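PDB 2BBR: viral CASP8 and FADD-like apoptosis regulator from Molluscum contagiosum virus subtype 1, which inhibits death-receptor-induced apoptosis by interfering with caspase-8 recruitment and activation at the death-inducing signaling complex, and also suppresses host NF-kappa-B activation. Local coordinates for residues A[95-100]-A[172-176]; A[26-30]-A[135-141]. All blocks are in the same frame, centred on the assembly; numbering follows the deposited sequence.

Contact 1: residues A[95-100]-A[172-176]; sequences RYRKLM and QLVEY. With AZI (azide ion), chain B.
The ring of Y176 reaches across to the first turn of helix 95-104 and slides past R95, whose CG lies 3.5 Å from Y176 CD1. With CG anti to the backbone N (chi1 163°), Y176 carries its hydroxyl as far as Y96, where OH stands 3.4 Å from Y96 CB. L99 CD2 presses on the root of the same side chain, 3.5 Å from Y176 CB. Deeper in, M100 CE lies against the branch point of L173, 3.8 Å from its CG, the two side chains crossing at about a right angle.

No direct hydrogen bond joins the segments; two waters do the bridging. One accepts from R95 NH2 and donates to Q172, its oxygen 2.7 Å from Q172 OE1; the other accepts from Y96 N and donates to Y176 OH, which is also bonded to P151 O. R95 also gives NH1 to N3 of an azide ion, probably from the crystallisation liquor, at 3.2 Å. K98 NZ bonds weakly to azide N2 and forms salt bridges with E62 and the C-terminal carboxylate of H195. The antiparallel segments of this second death effector domain are thus held by apolar packing, with waters bridging polar groups at its edges.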
loop_
_atom_site.group_PDB
_atom_site.type_symbol
_atom_site.label_atom_id
_atom_site.label_comp_id
_atom_site.label_asym_id
_atom_site.label_seq_id
_atom_site.Cartn_x
_atom_site.Cartn_y
_atom_site.Cartn_z
ATOM N N ARG A 95 -5.955 -3.344 4.664
ATOM C CA ARG A 95 -5.343 -4.563 4.171
ATOM C C ARG A 95 -5.186 -4.460 2.652
ATOM O O ARG A 95 -4.195 -4.926 2.092
ATOM C CB ARG A 95 -6.203 -5.769 4.552
ATOM C CG ARG A 95 -5.800 -7.082 3.902
ATOM C CD ARG A 95 -4.347 -7.455 4.130
ATOM N NE ARG A 95 -4.101 -8.792 3.599
ATOM C CZ ARG A 95 -2.900 -9.296 3.346
ATOM N NH1 ARG A 95 -1.812 -8.576 3.575
ATOM N NH2 ARG A 95 -2.793 -10.524 2.853
ATOM N N TYR A 96 -6.155 -3.833 1.990
ATOM C CA TYR A 96 -6.091 -3.668 0.541
ATOM C C TYR A 96 -4.804 -2.965 0.110
ATOM O O TYR A 96 -4.056 -3.476 -0.724
ATOM C CB TYR A 96 -7.299 -2.866 0.037
ATOM C CG TYR A 96 -7.182 -2.420 -1.404
ATOM C CD1 TYR A 96 -7.122 -3.348 -2.443
ATOM C CD2 TYR A 96 -7.113 -1.068 -1.725
ATOM C CE1 TYR A 96 -6.991 -2.941 -3.765
ATOM C CE2 TYR A 96 -6.980 -0.649 -3.046
ATOM C CZ TYR A 96 -6.920 -1.592 -4.060
ATOM O OH TYR A 96 -6.789 -1.186 -5.368
ATOM N N ARG A 97 -4.538 -1.795 0.680
ATOM C CA ARG A 97 -3.350 -1.037 0.303
ATOM C C ARG A 97 -2.055 -1.736 0.702
ATOM O O ARG A 97 -1.094 -1.769 -0.068
ATOM C CB ARG A 97 -3.391 0.361 0.930
ATOM C CG ARG A 97 -4.587 1.219 0.538
ATOM C CD ARG A 97 -4.352 1.979 -0.749
ATOM N NE ARG A 97 -5.569 2.647 -1.200
ATOM C CZ ARG A 97 -5.870 2.833 -2.478
ATOM N NH1 ARG A 97 -5.030 2.408 -3.412
ATOM N NH2 ARG A 97 -7.022 3.394 -2.817
ATOM N N LYS A 98 -2.016 -2.279 1.912
ATOM C CA LYS A 98 -0.812 -2.962 2.366
ATOM C C LYS A 98 -0.518 -4.187 1.504
ATOM O O LYS A 98 0.634 -4.441 1.141
ATOM C CB LYS A 98 -0.953 -3.348 3.839
ATOM C CG LYS A 98 -0.934 -2.142 4.777
ATOM C CD LYS A 98 -1.075 -2.539 6.238
ATOM C CE LYS A 98 -2.499 -2.942 6.580
ATOM N NZ LYS A 98 -2.578 -3.539 7.942
ATOM N N LEU A 99 -1.559 -4.940 1.161
ATOM C CA LEU A 99 -1.391 -6.124 0.327
ATOM C C LEU A 99 -0.851 -5.762 -1.049
ATOM O O LEU A 99 0.039 -6.433 -1.569
ATOM C CB LEU A 99 -2.721 -6.865 0.170
ATOM C CG LEU A 99 -2.723 -8.078 -0.769
ATOM C CD1 LEU A 99 -1.670 -9.089 -0.337
ATOM C CD2 LEU A 99 -4.099 -8.720 -0.762
ATOM N N MET A 100 -1.389 -4.704 -1.644
ATOM C CA MET A 100 -0.921 -4.297 -2.963
ATOM C C MET A 100 0.562 -3.931 -2.937
ATOM O O MET A 100 1.307 -4.264 -3.862
ATOM C CB MET A 100 -1.752 -3.130 -3.496
ATOM C CG MET A 100 -3.197 -3.499 -3.826
ATOM S SD MET A 100 -3.369 -4.869 -5.009
ATOM C CE MET A 100 -3.970 -6.144 -3.923
ATOM N N GLN A 172 -3.372 -14.889 -3.072
ATOM C CA GLN A 172 -3.417 -13.882 -2.017
ATOM C C GLN A 172 -4.539 -12.887 -2.282
ATOM O O GLN A 172 -5.237 -12.466 -1.359
ATOM C CB GLN A 172 -2.097 -13.122 -1.929
ATOM C CG GLN A 172 -0.930 -13.927 -1.410
ATOM C CD GLN A 172 0.297 -13.065 -1.218
ATOM O OE1 GLN A 172 0.260 -12.075 -0.489
ATOM N NE2 GLN A 172 1.391 -13.433 -1.872
ATOM N N LEU A 173 -4.700 -12.494 -3.542
ATOM C CA LEU A 173 -5.748 -11.546 -3.893
ATOM C C LEU A 173 -7.143 -12.154 -3.828
ATOM O O LEU A 173 -8.080 -11.488 -3.395
ATOM C CB LEU A 173 -5.500 -10.949 -5.280
ATOM C CG LEU A 173 -4.670 -9.662 -5.302
ATOM C CD1 LEU A 173 -3.257 -9.930 -4.811
ATOM C CD2 LEU A 173 -4.653 -9.105 -6.717
ATOM N N VAL A 174 -7.289 -13.401 -4.268
ATOM C CA VAL A 174 -8.591 -14.061 -4.211
ATOM C C VAL A 174 -9.009 -14.209 -2.749
ATOM O O VAL A 174 -10.157 -13.932 -2.384
ATOM C CB VAL A 174 -8.552 -15.459 -4.876
ATOM C CG1 VAL A 174 -9.834 -16.224 -4.564
ATOM C CG2 VAL A 174 -8.389 -15.309 -6.381
ATOM N N GLU A 175 -8.072 -14.636 -1.912
ATOM C CA GLU A 175 -8.363 -14.804 -0.499
ATOM C C GLU A 175 -8.717 -13.475 0.152
ATOM O O GLU A 175 -9.613 -13.416 0.998
ATOM C CB GLU A 175 -7.181 -15.462 0.208
ATOM C CG GLU A 175 -7.058 -16.942 -0.133
ATOM C CD GLU A 175 -5.871 -17.612 0.522
ATOM O OE1 GLU A 175 -5.774 -18.855 0.436
ATOM O OE2 GLU A 175 -5.033 -16.901 1.114
ATOM N N TYR A 176 -8.021 -12.411 -0.236
ATOM C CA TYR A 176 -8.312 -11.092 0.306
ATOM C C TYR A 176 -9.730 -10.677 -0.067
ATOM O O TYR A 176 -10.484 -10.200 0.780
ATOM C CB TYR A 176 -7.341 -10.035 -0.236
ATOM C CG TYR A 176 -7.877 -8.636 -0.021
ATOM C CD1 TYR A 176 -7.914 -8.076 1.251
ATOM C CD2 TYR A 176 -8.488 -7.932 -1.064
ATOM C CE1 TYR A 176 -8.555 -6.865 1.490
ATOM C CE2 TYR A 176 -9.136 -6.717 -0.835
ATOM C CZ TYR A 176 -9.169 -6.195 0.449
ATOM O OH TYR A 176 -9.858 -5.036 0.715
HETATM N N1 AZI B . -0.793 -6.207 7.922
HETATM N N2 AZI B . -1.079 -6.139 6.786
HETATM N N3 AZI B . -1.358 -6.142 5.656
HETATM O O HOH W 1 -0.634 -12.019 2.024
HETATM O O HOH W 2 -8.953 -3.444 2.950
#

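Contact 2: residues A[26-30]-A[135-141]; sequences SLLLF and RFVELVL
A water bonded to S26 OG donates to E138 OE1 at 2.8 Å and so carries the contact from helix 22-31 to helix 136-145. The same carboxylate oxygen is gripped by R135 NH1 at 3.1 Å, a salt bridge whose hydrogen bond is weak. The other oxygen, OE2, accepts from R135 N at 2.8 Å along a nearly straight line, the donor approaching from above the carboxylate plane. R135 occupies the N-cap position of helix 136-145, and E138, three residues on, accepts its backbone N-H, which is the side-chain-to-backbone half of a capping box. Against one face of the guanidinium of R135 lies S26 CB, while OE1 of E138 sits at its edge, in plane; NE bonds to H23 ND1, a second hold on the group that should limit its rotation.

Past this polar end the contact turns apolar. F30 swings its ring beside its own carbonyl carbon (chi1 173°), which sends it toward helix 136-145. V137 covers one face: its CG1 makes a CH-pi contact, 3.9 Å from the ring centroid and 20° off the normal. The edge is met by L141 CG, in plane and 3.7 Å from F30 CD1, and by V140 CG1, 3.9 Å from F30 CE1. L27 CD2 touches V137 CG1 as well, so this methyl is wedged between the leucine and the phenylalanine ring. The two short helical segments cross at 29°, running in roughly the same direction. In this v-FLIP the arrangement is part of the interface that packs a helix of the first death effector domain on one of the second, an association that other tandem death effector proteins may share.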
loop_
_atom_site.group_PDB
_atom_site.type_symbol
_atom_site.label_atom_id
_atom_site.label_comp_id
_atom_site.label_asym_id
_atom_site.label_seq_id
_atom_site.Cartn_x
_atom_site.Cartn_y
_atom_site.Cartn_z
ATOM N N SER A 26 7.137 6.483 -2.879
ATOM C CA SER A 26 5.989 6.153 -3.713
ATOM C C SER A 26 5.078 5.148 -3.016
ATOM O O SER A 26 3.855 5.254 -3.086
ATOM C CB SER A 26 6.464 5.586 -5.054
ATOM O OG SER A 26 5.371 5.255 -5.890
ATOM N N LEU A 27 5.677 4.168 -2.350
ATOM C CA LEU A 27 4.892 3.167 -1.644
ATOM C C LEU A 27 4.099 3.802 -0.507
ATOM O O LEU A 27 2.932 3.476 -0.301
ATOM C CB LEU A 27 5.794 2.054 -1.099
ATOM C CG LEU A 27 6.608 1.287 -2.144
ATOM C CD1 LEU A 27 7.403 0.182 -1.472
ATOM C CD2 LEU A 27 5.677 0.702 -3.192
ATOM N N LEU A 28 4.727 4.711 0.234
ATOM C CA LEU A 28 4.025 5.362 1.329
ATOM C C LEU A 28 2.908 6.249 0.800
ATOM O O LEU A 28 1.818 6.285 1.367
ATOM C CB LEU A 28 4.991 6.182 2.184
ATOM C CG LEU A 28 6.021 5.382 2.984
ATOM C CD1 LEU A 28 6.726 6.310 3.961
ATOM C CD2 LEU A 28 5.330 4.254 3.744
ATOM N N LEU A 29 3.171 6.970 -0.284
ATOM C CA LEU A 29 2.139 7.821 -0.860
ATOM C C LEU A 29 0.939 6.967 -1.265
ATOM O O LEU A 29 -0.207 7.370 -1.087
ATOM C CB LEU A 29 2.679 8.592 -2.067
ATOM C CG LEU A 29 3.535 9.818 -1.742
ATOM C CD1 LEU A 29 4.075 10.421 -3.024
ATOM C CD2 LEU A 29 2.698 10.842 -0.986
ATOM N N PHE A 30 1.206 5.780 -1.801
ATOM C CA PHE A 30 0.134 4.872 -2.199
ATOM C C PHE A 30 -0.652 4.424 -0.963
ATOM O O PHE A 30 -1.883 4.401 -0.970
ATOM C CB PHE A 30 0.722 3.658 -2.918
ATOM C CG PHE A 30 -0.282 2.581 -3.214
ATOM C CD1 PHE A 30 -1.091 2.641 -4.346
ATOM C CD2 PHE A 30 -0.422 1.501 -2.354
ATOM C CE1 PHE A 30 -2.027 1.631 -4.613
ATOM C CE2 PHE A 30 -1.348 0.497 -2.611
ATOM C CZ PHE A 30 -2.151 0.559 -3.742
ATOM N N ARG A 135 5.474 1.810 -11.605
ATOM C CA ARG A 135 5.615 0.827 -10.533
ATOM C C ARG A 135 4.305 0.049 -10.393
ATOM O O ARG A 135 3.273 0.463 -10.924
ATOM C CB ARG A 135 5.899 1.530 -9.200
ATOM C CG ARG A 135 7.101 2.461 -9.181
ATOM C CD ARG A 135 7.302 3.012 -7.771
ATOM N NE ARG A 135 8.533 3.787 -7.630
ATOM C CZ ARG A 135 8.664 5.064 -7.977
ATOM N NH1 ARG A 135 7.639 5.729 -8.488
ATOM N NH2 ARG A 135 9.828 5.677 -7.811
ATOM N N PHE A 136 4.339 -1.067 -9.670
ATOM C CA PHE A 136 3.124 -1.848 -9.463
ATOM C C PHE A 136 2.043 -1.002 -8.781
ATOM O O PHE A 136 0.873 -1.067 -9.166
ATOM C CB PHE A 136 3.400 -3.092 -8.614
ATOM C CG PHE A 136 2.188 -3.966 -8.412
ATOM C CD1 PHE A 136 1.666 -4.710 -9.462
ATOM C CD2 PHE A 136 1.553 -4.023 -7.176
ATOM C CE1 PHE A 136 0.529 -5.498 -9.283
ATOM C CE2 PHE A 136 0.420 -4.807 -6.988
ATOM C CZ PHE A 136 -0.097 -5.545 -8.041
ATOM N N VAL A 137 2.415 -0.205 -7.781
ATOM C CA VAL A 137 1.405 0.611 -7.109
ATOM C C VAL A 137 0.788 1.609 -8.074
ATOM O O VAL A 137 -0.377 1.978 -7.934
ATOM C CB VAL A 137 1.968 1.373 -5.878
ATOM C CG1 VAL A 137 2.298 0.387 -4.771
ATOM C CG2 VAL A 137 3.192 2.188 -6.266
ATOM N N GLU A 138 1.560 2.047 -9.061
ATOM C CA GLU A 138 1.031 2.983 -10.039
ATOM C C GLU A 138 0.080 2.243 -10.985
ATOM O O GLU A 138 -0.922 2.804 -11.427
ATOM C CB GLU A 138 2.190 3.674 -10.768
ATOM C CG GLU A 138 2.879 4.693 -9.850
ATOM C CD GLU A 138 4.271 5.116 -10.298
ATOM O OE1 GLU A 138 4.815 6.067 -9.697
ATOM O OE2 GLU A 138 4.828 4.501 -11.225
ATOM N N LEU A 139 0.373 0.978 -11.271
ATOM C CA LEU A 139 -0.506 0.162 -12.104
ATOM C C LEU A 139 -1.831 -0.026 -11.350
ATOM O O LEU A 139 -2.911 0.084 -11.936
ATOM C CB LEU A 139 0.129 -1.204 -12.380
ATOM C CG LEU A 139 -0.769 -2.271 -13.013
ATOM C CD1 LEU A 139 -1.305 -1.780 -14.349
ATOM C CD2 LEU A 139 0.018 -3.564 -13.191
ATOM N N VAL A 140 -1.751 -0.303 -10.051
ATOM C CA VAL A 140 -2.960 -0.482 -9.252
ATOM C C VAL A 140 -3.815 0.786 -9.277
ATOM O O VAL A 140 -5.023 0.719 -9.500
ATOM C CB VAL A 140 -2.619 -0.860 -7.790
ATOM C CG1 VAL A 140 -3.894 -0.910 -6.946
ATOM C CG2 VAL A 140 -1.909 -2.206 -7.758
ATOM N N LEU A 141 -3.196 1.941 -9.070
ATOM C CA LEU A 141 -3.959 3.181 -9.092
ATOM C C LEU A 141 -4.586 3.420 -10.462
ATOM O O LEU A 141 -5.721 3.892 -10.550
ATOM C CB LEU A 141 -3.074 4.368 -8.694
ATOM C CG LEU A 141 -2.632 4.390 -7.225
ATOM C CD1 LEU A 141 -1.748 5.605 -6.986
ATOM C CD2 LEU A 141 -3.844 4.431 -6.305
HETATM O O HOH W 3 4.036 7.180 -7.288
#

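Overall arrangement
Contact 1 is the more buried and lies within the second death effector domain, whereas contact 2 is partly buried and joins the first domain to the second. They share no helix, yet they touch: helix 95-104, which supplies one side of contact 1, also packs on both partners of contact 2, with M100 and the cation-pi partner R97 against F30, and Y96 against V140. The salt bridges of R97 to D34 and E144 tie the same junction together. Their chemistry follows their place. Contact 1 packs aliphatic and tyrosine side chains and is fringed by two bridging waters, while contact 2 pairs a phenylalanine-centred apolar patch with a charged helix cap and one bridging water.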